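Local coordinates for protein cupin 2, conserved barrel (Desulfitobacterium hafniense, PDB 2OZJ) that is of unknown function but belongs to the cupin superfamily and folds as a small conserved beta-barrel that assembles as a dimer, at residues I71-Q76 with L86-H91. Residues are numbered along the deposited sequence; the frame is centred on the assembly and turned at random.
Sequences ITFDDQ and LMVPAH
Ile71 and Phe73 face Leu86 and Val88 across the inside of the cupin beta-barrel, joining strand 68-73 of the three-stranded sheet to strand 84-88 at the edge of the six-stranded one. The segments 71-73 and 86-88 run in roughly the same direction, 33° apart, their axes approaching to 10.7 Å. No hydrogen bond crosses at that separation, and side chains alone bridge the interior.

Among the aliphatic contacts, the side chains of Ile71 and Leu86 run alongside one another, pointing opposite ways. The CG1-CD1 arm of Ile71 is extended beyond CB, with CD1 anti to CA (chi2 -178°), and this long branch brings CD1 to 3.8 Å from Leu86 CD2. Ile78 and Leu80 of strand 76-80 also pack on Leu86, and Tyr62 touches both Ile71 and Val88, continuing the apolar layer.

The aromatic contacts belong to Phe73, whose ring reaches inward from the end of its strand. Leu86 CD2 approaches it obliquely, 4.1 Å from Phe73 CZ, so this one methyl touches both Ile71 and Phe73. One ring face is covered from within the same strand by Ile71 CG2, 3.9 Å above the plane and displaced toward the rim. Just beyond the ring the chain turns back into strand 76-80, and Phe73 N bonds to Gln76 O at 3.1 Å. His94 packs against both Phe73 and Val88. At the ring's edge, near its plane, sits Val88 CG2, the methyl anti to the valine carbonyl carbon, 3.9 Å from Phe73 CE2.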
ATOM      1  N   ILE A  71     -13.813   8.133  -8.586  1.00 14.45           N
ATOM      2  CA  ILE A  71     -14.448   6.837  -8.506  1.00 16.60           C
ATOM      3  C   ILE A  71     -15.948   7.017  -8.501  1.00 15.87           C
ATOM      4  O   ILE A  71     -16.480   7.870  -7.790  1.00 16.87           O
ATOM      5  CB  ILE A  71     -14.067   6.026  -7.258  1.00 15.79           C
ATOM      6  CG1 ILE A  71     -12.588   5.747  -7.240  1.00 19.48           C
ATOM      7  CG2 ILE A  71     -14.767   4.691  -7.292  1.00 15.25           C
ATOM      8  CD1 ILE A  71     -12.120   4.870  -6.000  1.00 23.71           C
ATOM      9  N   THR A  72     -16.629   6.201  -9.303  1.00 17.96           N
ATOM     10  CA  THR A  72     -18.088   6.265  -9.451  1.00 18.76           C
ATOM     11  C   THR A  72     -18.754   4.998  -8.942  1.00 19.52           C
ATOM     12  O   THR A  72     -18.344   3.917  -9.344  1.00 21.37           O
ATOM     13  CB  THR A  72     -18.465   6.407 -10.960  1.00 19.74           C
ATOM     14  OG1 THR A  72     -17.973   7.652 -11.460  1.00 23.48           O
ATOM     15  CG2 THR A  72     -19.962   6.364 -11.167  1.00 22.51           C
ATOM     16  N   PHE A  73     -19.794   5.128  -8.105  1.00 23.94           N
ATOM     17  CA  PHE A  73     -20.625   3.965  -7.700  1.00 25.23           C
ATOM     18  C   PHE A  73     -21.977   4.320  -7.136  1.00 27.82           C
ATOM     19  O   PHE A  73     -22.055   5.036  -6.136  1.00 28.76           O
ATOM     20  CB  PHE A  73     -19.927   3.013  -6.705  1.00 27.24           C
ATOM     21  CG  PHE A  73     -19.012   3.680  -5.720  1.00 25.40           C
ATOM     22  CD1 PHE A  73     -19.213   4.984  -5.292  1.00 26.95           C
ATOM     23  CD2 PHE A  73     -17.943   2.974  -5.208  1.00 27.49           C
ATOM     24  CE1 PHE A  73     -18.366   5.566  -4.402  1.00 29.46           C
ATOM     25  CE2 PHE A  73     -17.090   3.557  -4.315  1.00 28.64           C
ATOM     26  CZ  PHE A  73     -17.301   4.856  -3.906  1.00 31.45           C
ATOM     27  N   ASP A  74     -23.031   3.857  -7.824  1.00 27.89           N
ATOM     28  CA  ASP A  74     -24.379   3.858  -7.265  1.00 27.49           C
ATOM     29  C   ASP A  74     -24.979   5.261  -7.231  1.00 26.67           C
ATOM     30  O   ASP A  74     -25.861   5.594  -8.024  1.00 29.47           O
ATOM     31  CB  ASP A  74     -24.378   3.252  -5.861  1.00 26.51           C
ATOM     32  N   ASP A  75     -24.466   6.109  -6.306  1.00 26.31           N
ATOM     33  CA  ASP A  75     -25.085   7.383  -5.987  1.00 25.21           C
ATOM     34  C   ASP A  75     -24.153   8.580  -6.160  1.00 24.35           C
ATOM     35  O   ASP A  75     -24.592   9.733  -6.023  1.00 26.93           O
ATOM     36  CB  ASP A  75     -25.559   7.340  -4.530  1.00 26.17           C
ATOM     37  N   GLN A  76     -22.896   8.312  -6.487  1.00 23.09           N
ATOM     38  CA  GLN A  76     -21.816   9.237  -6.179  1.00 23.21           C
ATOM     39  C   GLN A  76     -20.632   9.174  -7.095  1.00 20.34           C
ATOM     40  O   GLN A  76     -20.288   8.119  -7.570  1.00 21.39           O
ATOM     41  CB  GLN A  76     -21.268   8.904  -4.802  1.00 25.04           C
ATOM     42  CG  GLN A  76     -22.125   9.388  -3.684  1.00 27.08           C
ATOM     43  CD  GLN A  76     -21.364   9.308  -2.389  1.00 31.82           C
ATOM     44  OE1 GLN A  76     -20.901   8.233  -2.000  1.00 35.79           O
ATOM     45  NE2 GLN A  76     -21.194  10.447  -1.735  1.00 33.88           N
ATOM     46  N   LEU A  86      -9.039   4.837  -0.519  1.00 13.81           N
ATOM     47  CA  LEU A  86     -10.455   4.506  -0.416  1.00 11.42           C
ATOM     48  C   LEU A  86     -10.609   3.003  -0.510  1.00 13.57           C
ATOM     49  O   LEU A  86      -9.972   2.378  -1.355  1.00 16.33           O
ATOM     50  CB  LEU A  86     -11.271   5.171  -1.538  1.00 10.22           C
ATOM     51  CG  LEU A  86     -12.793   5.238  -1.297  1.00 11.80           C
ATOM     52  CD1 LEU A  86     -13.222   6.179  -0.152  1.00 11.31           C
ATOM     53  CD2 LEU A  86     -13.500   5.673  -2.568  1.00 16.83           C
HETATM   54  N   MSE A  87     -11.432   2.430   0.365  1.00 10.08           N
HETATM   55  CA  MSE A  87     -11.747   1.015   0.334  1.00 12.70           C
HETATM   56  C   MSE A  87     -13.112   0.830  -0.301  1.00  9.46           C
HETATM   57  O   MSE A  87     -14.076   1.499   0.069  1.00 12.69           O
HETATM   58  CB  MSE A  87     -11.752   0.432   1.744  1.00 12.52           C
HETATM   59  CG  MSE A  87     -11.679  -1.109   1.759  1.00 10.25           C
HETATM   60 SE   MSE A  87     -13.365  -1.970   1.608  0.75 18.12          SE
HETATM   61  CE  MSE A  87     -13.811  -2.293   3.450  1.00 21.78           C
ATOM     62  N   VAL A  88     -13.160  -0.049  -1.303  1.00 12.51           N
ATOM     63  CA  VAL A  88     -14.405  -0.390  -1.990  1.00 10.36           C
ATOM     64  C   VAL A  88     -14.743  -1.851  -1.674  1.00  8.68           C
ATOM     65  O   VAL A  88     -13.991  -2.753  -2.039  1.00 11.35           O
ATOM     66  CB  VAL A  88     -14.285  -0.141  -3.528  1.00 11.80           C
ATOM     67  CG1 VAL A  88     -15.556  -0.534  -4.240  1.00 12.57           C
ATOM     68  CG2 VAL A  88     -13.923   1.333  -3.821  1.00 14.78           C
ATOM     69  N   PRO A  89     -15.853  -2.087  -0.962  1.00  9.97           N
ATOM     70  CA  PRO A  89     -16.139  -3.448  -0.495  1.00 11.81           C
ATOM     71  C   PRO A  89     -16.517  -4.426  -1.600  1.00 13.09           C
ATOM     72  O   PRO A  89     -16.978  -4.015  -2.660  1.00 14.53           O
ATOM     73  CB  PRO A  89     -17.296  -3.258   0.501  1.00 13.73           C
ATOM     74  CG  PRO A  89     -17.896  -1.953   0.169  1.00 15.38           C
ATOM     75  CD  PRO A  89     -16.847  -1.109  -0.470  1.00 11.25           C
ATOM     76  N   ALA A  90     -16.280  -5.708  -1.339  1.00 13.78           N
ATOM     77  CA  ALA A  90     -16.714  -6.803  -2.198  1.00 13.82           C
ATOM     78  C   ALA A  90     -18.109  -6.567  -2.727  1.00 12.84           C
ATOM     79  O   ALA A  90     -19.023  -6.196  -1.986  1.00 15.81           O
ATOM     80  CB  ALA A  90     -16.685  -8.128  -1.442  1.00 14.88           C
ATOM     81  N   HIS A  91     -18.258  -6.786  -4.026  1.00 14.95           N
ATOM     82  CA  HIS A  91     -19.531  -6.700  -4.731  1.00 14.67           C
ATOM     83  C   HIS A  91     -20.100  -5.293  -4.934  1.00 15.37           C
ATOM     84  O   HIS A  91     -21.200  -5.155  -5.432  1.00 15.55           O
ATOM     85  CB  HIS A  91     -20.576  -7.643  -4.081  1.00 11.76           C
ATOM     86  CG  HIS A  91     -20.161  -9.084  -4.107  1.00 18.08           C
ATOM     87  ND1 HIS A  91     -19.903  -9.815  -2.966  1.00 25.76           N
ATOM     88  CD2 HIS A  91     -19.904  -9.911  -5.148  1.00 25.90           C
ATOM     89  CE1 HIS A  91     -19.538 -11.040  -3.303  1.00 27.80           C
ATOM     90  NE2 HIS A  91     -19.523 -11.121  -4.619  1.00 30.63           N
TER